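Local coordinates for protein iron-containing alcohol dehydrogenase (Ralstonia eutropha, PDB 3JZD) that probably reduces maleylacetate to 3-oxoadipate with NADH or NADPH, as a homodimeric member of the iron-containing alcohol dehydrogenase family, at residues A83-E87 against A88-C92. Numbering follows the deposited sequence.
Sequences ARARE and AGADC
Ala90 N donates to Ala85 O at 2.9 Å, with an N-H...O angle of 167°. This nearly straight bond closes a Schellman motif at the C-terminal end of helix 75-88. Gly89 N donates to Arg86 O, 3.0 Å away. It comes from well above the plane of that carbonyl. Ala88 N reaches back to Arg84 O, again at 3.0 Å, and makes a weak second bond to Ala85 O. Ala85 O thus takes one strong bond, from Ala90 N, and one weak one, from Ala88 N. Gly89 makes the turn with a positive phi of 65°, and Ala90 then leaves in an extended conformation. The chain is thereby led from the helix toward strand 92-97 of the parallel sheet in the nucleotide-binding domain. The Asp91 carboxylate accepts the backbone N-H groups of Lys37 (at OD2) and Arg38 (at OD1), just before strand 39-42.

The one apolar side-chain pair across the contact is small. The methyls of Ala85 and Ala90 meet, CB to CB, at 3.9 Å, and both also touch Leu40. Glu87 CG is anti to N (chi1 167°) and lies beside its own carbonyl carbon, near Ala88 N. Ala90 CB rests 3.4 Å from Ala85 O, the same oxygen to which its own N-H donates.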
ATOM      1  N   ALA A  83     -34.610   3.340  -2.842  1.00 30.21           N
ATOM      2  CA  ALA A  83     -35.919   2.836  -3.210  1.00 30.77           C
ATOM      3  C   ALA A  83     -35.866   2.208  -4.586  1.00 30.20           C
ATOM      4  O   ALA A  83     -36.415   1.132  -4.799  1.00 31.10           O
ATOM      5  CB  ALA A  83     -36.949   3.953  -3.188  1.00 31.38           C
ATOM      6  N   ARG A  84     -35.211   2.861  -5.537  1.00 29.28           N
ATOM      7  CA  ARG A  84     -35.130   2.281  -6.877  1.00 29.67           C
ATOM      8  C   ARG A  84     -34.342   0.965  -6.891  1.00 28.14           C
ATOM      9  O   ARG A  84     -34.674   0.045  -7.634  1.00 26.30           O
ATOM     10  CB  ARG A  84     -34.439   3.230  -7.825  1.00 30.48           C
ATOM     11  CG  ARG A  84     -34.366   2.655  -9.213  1.00 37.44           C
ATOM     12  CD  ARG A  84     -35.676   2.847  -9.967  1.00 42.01           C
ATOM     13  NE  ARG A  84     -35.694   4.209 -10.483  1.00 47.86           N
ATOM     14  CZ  ARG A  84     -34.972   4.610 -11.533  1.00 51.71           C
ATOM     15  NH1 ARG A  84     -34.175   3.752 -12.197  1.00 50.82           N
ATOM     16  NH2 ARG A  84     -35.033   5.878 -11.915  1.00 52.21           N
ATOM     17  N   ALA A  85     -33.274   0.911  -6.091  1.00 28.79           N
ATOM     18  CA  ALA A  85     -32.422  -0.283  -6.003  1.00 28.70           C
ATOM     19  C   ALA A  85     -33.261  -1.419  -5.470  1.00 29.22           C
ATOM     20  O   ALA A  85     -33.246  -2.543  -6.007  1.00 26.20           O
ATOM     21  CB  ALA A  85     -31.231  -0.030  -5.088  1.00 26.85           C
ATOM     22  N   ARG A  86     -34.003  -1.130  -4.396  1.00 30.94           N
ATOM     23  CA  ARG A  86     -34.871  -2.155  -3.811  1.00 31.71           C
ATOM     24  C   ARG A  86     -35.905  -2.631  -4.809  1.00 32.84           C
ATOM     25  O   ARG A  86     -36.065  -3.819  -5.023  1.00 33.09           O
ATOM     26  CB  ARG A  86     -35.479  -1.659  -2.518  1.00 32.73           C
ATOM     27  CG  ARG A  86     -34.469  -1.789  -1.403  1.00 33.00           C
ATOM     28  CD  ARG A  86     -34.775  -0.957  -0.195  1.00 33.65           C
ATOM     29  NE  ARG A  86     -33.928  -1.398   0.913  1.00 36.62           N
ATOM     30  CZ  ARG A  86     -33.716  -0.714   2.035  1.00 43.03           C
ATOM     31  NH1 ARG A  86     -34.258   0.486   2.221  1.00 45.56           N
ATOM     32  NH2 ARG A  86     -32.925  -1.228   2.973  1.00 48.50           N
ATOM     33  N   GLU A  87     -36.547  -1.698  -5.476  1.00 33.85           N
ATOM     34  CA  GLU A  87     -37.541  -2.020  -6.480  1.00 36.24           C
ATOM     35  C   GLU A  87     -36.980  -2.864  -7.635  1.00 34.51           C
ATOM     36  O   GLU A  87     -37.707  -3.649  -8.236  1.00 33.68           O
ATOM     37  CB  GLU A  87     -38.105  -0.702  -6.984  1.00 38.99           C
ATOM     38  CG  GLU A  87     -38.943  -0.721  -8.241  1.00 45.39           C
ATOM     39  CD  GLU A  87     -39.074   0.702  -8.787  1.00 54.09           C
ATOM     40  OE1 GLU A  87     -39.331   1.637  -7.982  1.00 56.98           O
ATOM     41  OE2 GLU A  87     -38.884   0.887 -10.014  1.00 61.27           O
ATOM     42  N   ALA A  88     -35.698  -2.708  -7.953  1.00 33.31           N
ATOM     43  CA  ALA A  88     -35.089  -3.479  -9.051  1.00 31.14           C
ATOM     44  C   ALA A  88     -34.535  -4.815  -8.577  1.00 30.01           C
ATOM     45  O   ALA A  88     -34.122  -5.655  -9.391  1.00 30.54           O
ATOM     46  CB  ALA A  88     -33.992  -2.694  -9.692  1.00 31.28           C
ATOM     47  N   GLY A  89     -34.545  -5.028  -7.269  1.00 27.58           N
ATOM     48  CA  GLY A  89     -33.895  -6.183  -6.696  1.00 27.32           C
ATOM     49  C   GLY A  89     -32.380  -6.118  -6.917  1.00 26.19           C
ATOM     50  O   GLY A  89     -31.741  -7.128  -7.164  1.00 27.78           O
ATOM     51  N   ALA A  90     -31.817  -4.918  -6.852  1.00 23.79           N
ATOM     52  CA  ALA A  90     -30.396  -4.713  -7.030  1.00 23.82           C
ATOM     53  C   ALA A  90     -29.585  -5.386  -5.902  1.00 24.52           C
ATOM     54  O   ALA A  90     -29.945  -5.254  -4.721  1.00 24.80           O
ATOM     55  CB  ALA A  90     -30.071  -3.209  -7.062  1.00 20.34           C
ATOM     56  N   ASP A  91     -28.504  -6.092  -6.270  1.00 22.79           N
ATOM     57  CA  ASP A  91     -27.612  -6.700  -5.296  1.00 23.25           C
ATOM     58  C   ASP A  91     -26.202  -6.150  -5.476  1.00 23.13           C
ATOM     59  O   ASP A  91     -25.246  -6.671  -4.907  1.00 25.12           O
ATOM     60  CB  ASP A  91     -27.657  -8.237  -5.346  1.00 22.07           C
ATOM     61  CG  ASP A  91     -27.233  -8.811  -6.691  1.00 27.78           C
ATOM     62  OD1 ASP A  91     -26.978  -8.047  -7.642  1.00 25.78           O
ATOM     63  OD2 ASP A  91     -27.165 -10.056  -6.805  1.00 31.67           O
ATOM     64  N   CYS A  92     -26.103  -5.043  -6.211  1.00 22.34           N
ATOM     65  CA  CYS A  92     -24.861  -4.386  -6.497  1.00 18.69           C
ATOM     66  C   CYS A  92     -25.154  -3.019  -7.086  1.00 19.34           C
ATOM     67  O   CYS A  92     -26.156  -2.837  -7.802  1.00 18.64           O
ATOM     68  CB  CYS A  92     -24.132  -5.205  -7.539  1.00 20.79           C
ATOM     69  SG  CYS A  92     -22.558  -4.517  -7.970  1.00 27.48           S
TER